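Metallopeptidase family protein (Thermus thermophilus, PDB 2EJQ) is of unknown function but binds metal and belongs to the zincin-like metallopeptidases, so it is probably a metal-dependent peptidase. Local coordinates at residues Y3-V7 with H29-E33; L70-F75 with E88-M93. The protein carries 1 engineered substitution. One frame throughout, in Å; residues are numbered along the deposited sequence.

Interaction 1 of 2, residues Y3-V7 with H29-E33; sequences YEAFV and HVFPE
Y3 reaches from the first turn of helix 3-16 to the end of strand 27-31, its ring held between P32 on one face and V7 of its own helix on the other. The P32 side of this clamp is a CH-pi contact: CG of P32 stands 4.0 Å from the centroid of the Y3 ring, over the face but displaced toward the rim, with CZ of Y3 as its nearest ring atom. V7 CG2 approaches the opposite face, likewise off centre. With CG anti to the backbone N (chi1 180°), the tyrosine extends far enough for its OH to come 2.6 Å from the carbonyl O of V30, which lies at the ring edge, in the plane.

V30 points toward the helix, and its CG1 methyl does nearly all of the side-chain touching. It runs alongside the end of Y3, 3.6 Å from CE1 of that ring, while the two side chains pass in opposite directions. The same methyl meets the ring edge of F6 at CD2 (3.8 Å) and rests against CG2 of V7 at 4.0 Å, so three helix side chains converge on one branch of the valine. The helix segment runs nearly antiparallel to the strand, at 161°. Strand 27-31 is an outermost strand of the mixed sheet and pairs with strand 67-71, while the rings of Y3 and F6 also meet Y72, at the start of helix 72-78.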
loop_
_atom_site.group_PDB
_atom_site.type_symbol
_atom_site.label_atom_id
_atom_site.label_comp_id
_atom_site.label_asym_id
_atom_site.label_seq_id
_atom_site.Cartn_x
_atom_site.Cartn_y
_atom_site.Cartn_z
ATOM N N TYR A 3 8.653 14.571 -1.618
ATOM C CA TYR A 3 7.722 13.580 -2.139
ATOM C C TYR A 3 8.322 12.790 -3.298
ATOM O O TYR A 3 8.074 11.586 -3.440
ATOM C CB TYR A 3 6.437 14.267 -2.600
ATOM C CG TYR A 3 5.408 13.317 -3.168
ATOM C CD1 TYR A 3 4.711 12.427 -2.347
ATOM C CD2 TYR A 3 5.134 13.305 -4.528
ATOM C CE1 TYR A 3 3.759 11.550 -2.873
ATOM C CE2 TYR A 3 4.190 12.434 -5.061
ATOM C CZ TYR A 3 3.507 11.565 -4.230
ATOM O OH TYR A 3 2.562 10.735 -4.768
ATOM N N GLU A 4 9.113 13.483 -4.118
ATOM C CA GLU A 4 9.756 12.880 -5.282
ATOM C C GLU A 4 10.705 11.798 -4.816
ATOM O O GLU A 4 10.747 10.700 -5.369
ATOM C CB GLU A 4 10.547 13.930 -6.073
ATOM C CG GLU A 4 9.723 15.087 -6.650
ATOM C CD GLU A 4 9.122 16.008 -5.582
ATOM O OE1 GLU A 4 9.785 16.264 -4.551
ATOM O OE2 GLU A 4 7.987 16.493 -5.785
ATOM N N ALA A 5 11.474 12.125 -3.787
ATOM C CA ALA A 5 12.434 11.182 -3.244
ATOM C C ALA A 5 11.728 9.985 -2.610
ATOM O O ALA A 5 12.244 8.864 -2.651
ATOM C CB ALA A 5 13.327 11.880 -2.224
ATOM N N PHE A 6 10.559 10.234 -2.023
ATOM C CA PHE A 6 9.775 9.183 -1.387
ATOM C C PHE A 6 9.291 8.199 -2.456
ATOM O O PHE A 6 9.413 6.987 -2.292
ATOM C CB PHE A 6 8.568 9.779 -0.653
ATOM C CG PHE A 6 7.736 8.759 0.083
ATOM C CD1 PHE A 6 8.207 8.165 1.252
ATOM C CD2 PHE A 6 6.489 8.374 -0.407
ATOM C CE1 PHE A 6 7.456 7.202 1.923
ATOM C CE2 PHE A 6 5.730 7.410 0.259
ATOM C CZ PHE A 6 6.216 6.823 1.428
ATOM N N VAL A 7 8.744 8.736 -3.546
ATOM C CA VAL A 7 8.244 7.920 -4.648
ATOM C C VAL A 7 9.361 7.032 -5.178
ATOM O O VAL A 7 9.165 5.840 -5.410
ATOM C CB VAL A 7 7.729 8.792 -5.807
ATOM C CG1 VAL A 7 7.425 7.918 -7.019
ATOM C CG2 VAL A 7 6.475 9.561 -5.371
ATOM N N HIS A 29 0.517 2.431 -5.566
ATOM C CA HIS A 29 0.135 3.824 -5.806
ATOM C C HIS A 29 0.658 4.693 -4.653
ATOM O O HIS A 29 0.508 4.338 -3.485
ATOM C CB HIS A 29 -1.393 3.976 -5.868
ATOM C CG HIS A 29 -2.015 3.454 -7.126
ATOM N ND1 HIS A 29 -1.528 3.755 -8.379
ATOM C CD2 HIS A 29 -3.111 2.682 -7.326
ATOM C CE1 HIS A 29 -2.296 3.192 -9.296
ATOM N NE2 HIS A 29 -3.263 2.536 -8.683
ATOM N N VAL A 30 1.268 5.826 -4.964
ATOM C CA VAL A 30 1.759 6.699 -3.906
ATOM C C VAL A 30 1.014 8.024 -3.942
ATOM O O VAL A 30 0.958 8.685 -4.977
ATOM C CB VAL A 30 3.271 6.976 -4.030
ATOM C CG1 VAL A 30 3.714 7.928 -2.934
ATOM C CG2 VAL A 30 4.043 5.678 -3.935
ATOM N N PHE A 31 0.433 8.402 -2.813
ATOM C CA PHE A 31 -0.312 9.647 -2.728
ATOM C C PHE A 31 0.368 10.598 -1.759
ATOM O O PHE A 31 0.960 10.165 -0.761
ATOM C CB PHE A 31 -1.750 9.378 -2.280
ATOM C CG PHE A 31 -2.475 8.407 -3.158
ATOM C CD1 PHE A 31 -2.377 7.037 -2.930
ATOM C CD2 PHE A 31 -3.208 8.856 -4.254
ATOM C CE1 PHE A 31 -2.994 6.128 -3.779
ATOM C CE2 PHE A 31 -3.832 7.949 -5.119
ATOM C CZ PHE A 31 -3.724 6.582 -4.879
ATOM N N PRO A 32 0.298 11.911 -2.042
ATOM C CA PRO A 32 0.913 12.940 -1.196
ATOM C C PRO A 32 0.151 13.171 0.104
ATOM O O PRO A 32 0.724 13.600 1.109
ATOM C CB PRO A 32 0.863 14.195 -2.071
ATOM C CG PRO A 32 0.633 13.671 -3.486
ATOM C CD PRO A 32 -0.299 12.522 -3.242
ATOM N N GLU A 33 -1.146 12.894 0.084
ATOM C CA GLU A 33 -1.968 13.140 1.256
ATOM C C GLU A 33 -1.762 12.164 2.405
ATOM O O GLU A 33 -1.204 11.071 2.232
ATOM C CB GLU A 33 -3.455 13.158 0.879
ATOM C CG GLU A 33 -3.841 14.156 -0.206
ATOM C CD GLU A 33 -3.473 13.676 -1.605
ATOM O OE1 GLU A 33 -3.450 12.445 -1.830
ATOM O OE2 GLU A 33 -3.223 14.530 -2.484
#

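Interaction 2 of 2, residues L70-F75 with E88-M93; sequences LYYGSF and EVWETM. Engineered in segment 88-93: M93 (natural residue Leu).
L70 and F75, both buried, pack against V89, T92 and M93 of helix 85-105. L70, near the end of strand 67-71, divides its two methyls between successive residues of the helix. CD2 presses on CG2 of T92 at 3.4 Å, tighter than usual for two carbons, whereas CD1 lies 4.2 Å from CG of M93, an engineered residue that replaces the natural leucine; the L70 and M93 side chains cross at about a right angle. A looser approach of CD1 to V89 CG1 completes this group.

The aromatic contacts belong to F75, one helical turn beyond the strand. Its chi1 of -79° sets CG anti to the carbonyl carbon and sends the ring toward the helix, where CE2 leads. CB of E88 lies at the ring edge, near its plane, 4.0 Å from CE2 of F75, and CG2 of V89 approaches the same CE2 obliquely at 3.9 Å. The T92 and F75 side chains extend toward each other, OG1 of T92 meeting CZ of F75 obliquely.

No hydrogen bond crosses between the segments; the polar side-chain bond lies within helix 85-105. T92 OG1 donates to the carbonyl O of E88 (2.9 Å), tilted 27° from the carbonyl plane, while the backbone N of T92 reaches that oxygen from the other face. Two donors thus grip E88 O, and the OG1 bond fixes the rotation of the T92 side chain (chi1 -59°), with CG2 anti to the backbone N and facing CD2 of L70.

L46 touches both F75 and T92, and L13 of helix 3-16 packs on V89 and M93. Beyond residues 88-93 the same helix carries an HExxH sequence (H95, E96, H99), consistent with the active-site helix of zincins, which in that fold packs against the sheet; no metal is bound to it here.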
loop_
_atom_site.group_PDB
_atom_site.type_symbol
_atom_site.label_atom_id
_atom_site.label_comp_id
_atom_site.label_asym_id
_atom_site.label_seq_id
_atom_site.Cartn_x
_atom_site.Cartn_y
_atom_site.Cartn_z
ATOM N N LEU A 70 0.146 3.945 -0.749
ATOM C CA LEU A 70 1.014 4.485 0.288
ATOM C C LEU A 70 0.635 5.959 0.455
ATOM O O LEU A 70 0.374 6.656 -0.528
ATOM C CB LEU A 70 2.492 4.346 -0.097
ATOM C CG LEU A 70 3.132 2.948 -0.005
ATOM C CD1 LEU A 70 4.609 3.028 -0.354
ATOM C CD2 LEU A 70 2.973 2.398 1.390
ATOM N N TYR A 71 0.585 6.428 1.700
ATOM C CA TYR A 71 0.221 7.811 1.973
ATOM C C TYR A 71 1.434 8.561 2.516
ATOM O O TYR A 71 1.782 8.428 3.687
ATOM C CB TYR A 71 -0.927 7.834 2.979
ATOM C CG TYR A 71 -2.136 7.076 2.478
ATOM C CD1 TYR A 71 -2.881 7.557 1.404
ATOM C CD2 TYR A 71 -2.501 5.847 3.038
ATOM C CE1 TYR A 71 -3.949 6.843 0.896
ATOM C CE2 TYR A 71 -3.571 5.126 2.534
ATOM C CZ TYR A 71 -4.289 5.629 1.460
ATOM O OH TYR A 71 -5.336 4.913 0.932
ATOM N N TYR A 72 2.075 9.344 1.654
ATOM C CA TYR A 72 3.247 10.109 2.054
ATOM C C TYR A 72 2.958 11.032 3.236
ATOM O O TYR A 72 3.779 11.160 4.141
ATOM C CB TYR A 72 3.773 10.919 0.870
ATOM C CG TYR A 72 4.958 11.796 1.210
ATOM C CD1 TYR A 72 6.157 11.236 1.645
ATOM C CD2 TYR A 72 4.881 13.187 1.089
ATOM C CE1 TYR A 72 7.251 12.032 1.950
ATOM C CE2 TYR A 72 5.974 14.000 1.392
ATOM C CZ TYR A 72 7.160 13.413 1.821
ATOM O OH TYR A 72 8.269 14.187 2.091
ATOM N N GLY A 73 1.787 11.658 3.238
ATOM C CA GLY A 73 1.437 12.551 4.332
ATOM C C GLY A 73 1.378 11.858 5.684
ATOM O O GLY A 73 1.710 12.452 6.712
ATOM N N SER A 74 0.936 10.600 5.698
ATOM C CA SER A 74 0.863 9.855 6.947
ATOM C C SER A 74 2.264 9.596 7.483
ATOM O O SER A 74 2.475 9.640 8.689
ATOM C CB SER A 74 0.134 8.529 6.747
ATOM O OG SER A 74 -1.232 8.745 6.479
ATOM N N PHE A 75 3.210 9.317 6.584
ATOM C CA PHE A 75 4.600 9.078 6.970
ATOM C C PHE A 75 5.193 10.335 7.623
ATOM O O PHE A 75 5.905 10.252 8.626
ATOM C CB PHE A 75 5.463 8.701 5.748
ATOM C CG PHE A 75 5.328 7.254 5.305
ATOM C CD1 PHE A 75 4.226 6.837 4.562
ATOM C CD2 PHE A 75 6.317 6.315 5.622
ATOM C CE1 PHE A 75 4.106 5.518 4.140
ATOM C CE2 PHE A 75 6.204 4.982 5.200
ATOM C CZ PHE A 75 5.101 4.584 4.460
ATOM N N GLU A 88 10.602 1.849 7.242
ATOM C CA GLU A 88 9.160 2.075 7.309
ATOM C C GLU A 88 8.419 1.760 5.991
ATOM O O GLU A 88 7.342 1.179 6.013
ATOM C CB GLU A 88 8.883 3.516 7.740
ATOM C CG GLU A 88 9.427 3.882 9.122
ATOM C CD GLU A 88 8.541 3.395 10.262
ATOM O OE1 GLU A 88 7.364 3.071 10.006
ATOM O OE2 GLU A 88 9.014 3.357 11.418
ATOM N N VAL A 89 8.991 2.141 4.855
ATOM C CA VAL A 89 8.376 1.861 3.564
ATOM C C VAL A 89 8.395 0.340 3.306
ATOM O O VAL A 89 7.399 -0.257 2.879
ATOM C CB VAL A 89 9.140 2.566 2.417
ATOM C CG1 VAL A 89 8.640 2.069 1.080
ATOM C CG2 VAL A 89 8.946 4.072 2.510
ATOM N N TRP A 90 9.543 -0.271 3.567
ATOM C CA TRP A 90 9.715 -1.702 3.386
ATOM C C TRP A 90 8.594 -2.461 4.081
ATOM O O TRP A 90 7.847 -3.217 3.461
ATOM C CB TRP A 90 11.064 -2.127 3.961
ATOM C CG TRP A 90 11.351 -3.591 3.847
ATOM C CD1 TRP A 90 11.341 -4.512 4.857
ATOM C CD2 TRP A 90 11.788 -4.286 2.676
ATOM N NE1 TRP A 90 11.757 -5.734 4.391
ATOM C CE2 TRP A 90 12.035 -5.625 3.053
ATOM C CE3 TRP A 90 11.995 -3.907 1.343
ATOM C CZ2 TRP A 90 12.488 -6.583 2.147
ATOM C CZ3 TRP A 90 12.443 -4.859 0.445
ATOM C CH2 TRP A 90 12.683 -6.183 0.852
ATOM N N GLU A 91 8.477 -2.227 5.377
ATOM C CA GLU A 91 7.476 -2.862 6.220
ATOM C C GLU A 91 6.034 -2.626 5.752
ATOM O O GLU A 91 5.232 -3.555 5.679
ATOM C CB GLU A 91 7.675 -2.363 7.658
ATOM C CG GLU A 91 6.773 -2.988 8.703
ATOM C CD GLU A 91 6.884 -4.508 8.739
ATOM O OE1 GLU A 91 8.034 -5.017 8.693
ATOM O OE2 GLU A 91 5.827 -5.187 8.815
ATOM N N THR A 92 5.706 -1.383 5.424
ATOM C CA THR A 92 4.350 -1.046 4.977
ATOM C C THR A 92 3.984 -1.741 3.657
ATOM O O THR A 92 2.910 -2.311 3.512
ATOM C CB THR A 92 4.206 0.469 4.823
ATOM O OG1 THR A 92 4.480 1.097 6.083
ATOM C CG2 THR A 92 2.806 0.835 4.368
ATOM N N MET A 93 4.889 -1.712 2.694
ATOM C CA MET A 93 4.629 -2.365 1.426
ATOM C C MET A 93 4.425 -3.859 1.535
ATOM O O MET A 93 3.451 -4.404 1.033
ATOM C CB MET A 93 5.781 -2.108 0.476
ATOM C CG MET A 93 5.469 -1.075 -0.554
ATOM S SD MET A 93 6.918 -0.665 -1.494
ATOM C CE MET A 93 8.181 -1.444 -0.556
#

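Interaction 2 is buried near the middle of the chain, whereas interaction 1 lies at the surface, and the two centres are 9 Å apart. Both reach the same sheet through neighbouring strands, 27-31 and 67-71, joined by probable backbone hydrogen bonds from L70 N to H29 O and from Y72 N to F31 O. Helix 3-16 serves both: F6 touches V30 in interaction 1 and also meets the F75 ring and V89 of interaction 2. Their chemistry follows their depth. The outer contact places a tyrosine ring between proline and valine, with its hydroxyl near a backbone carbonyl; the inner one relies on leucine, valine and phenylalanine, its threonine hydroxyl being satisfied within the helix.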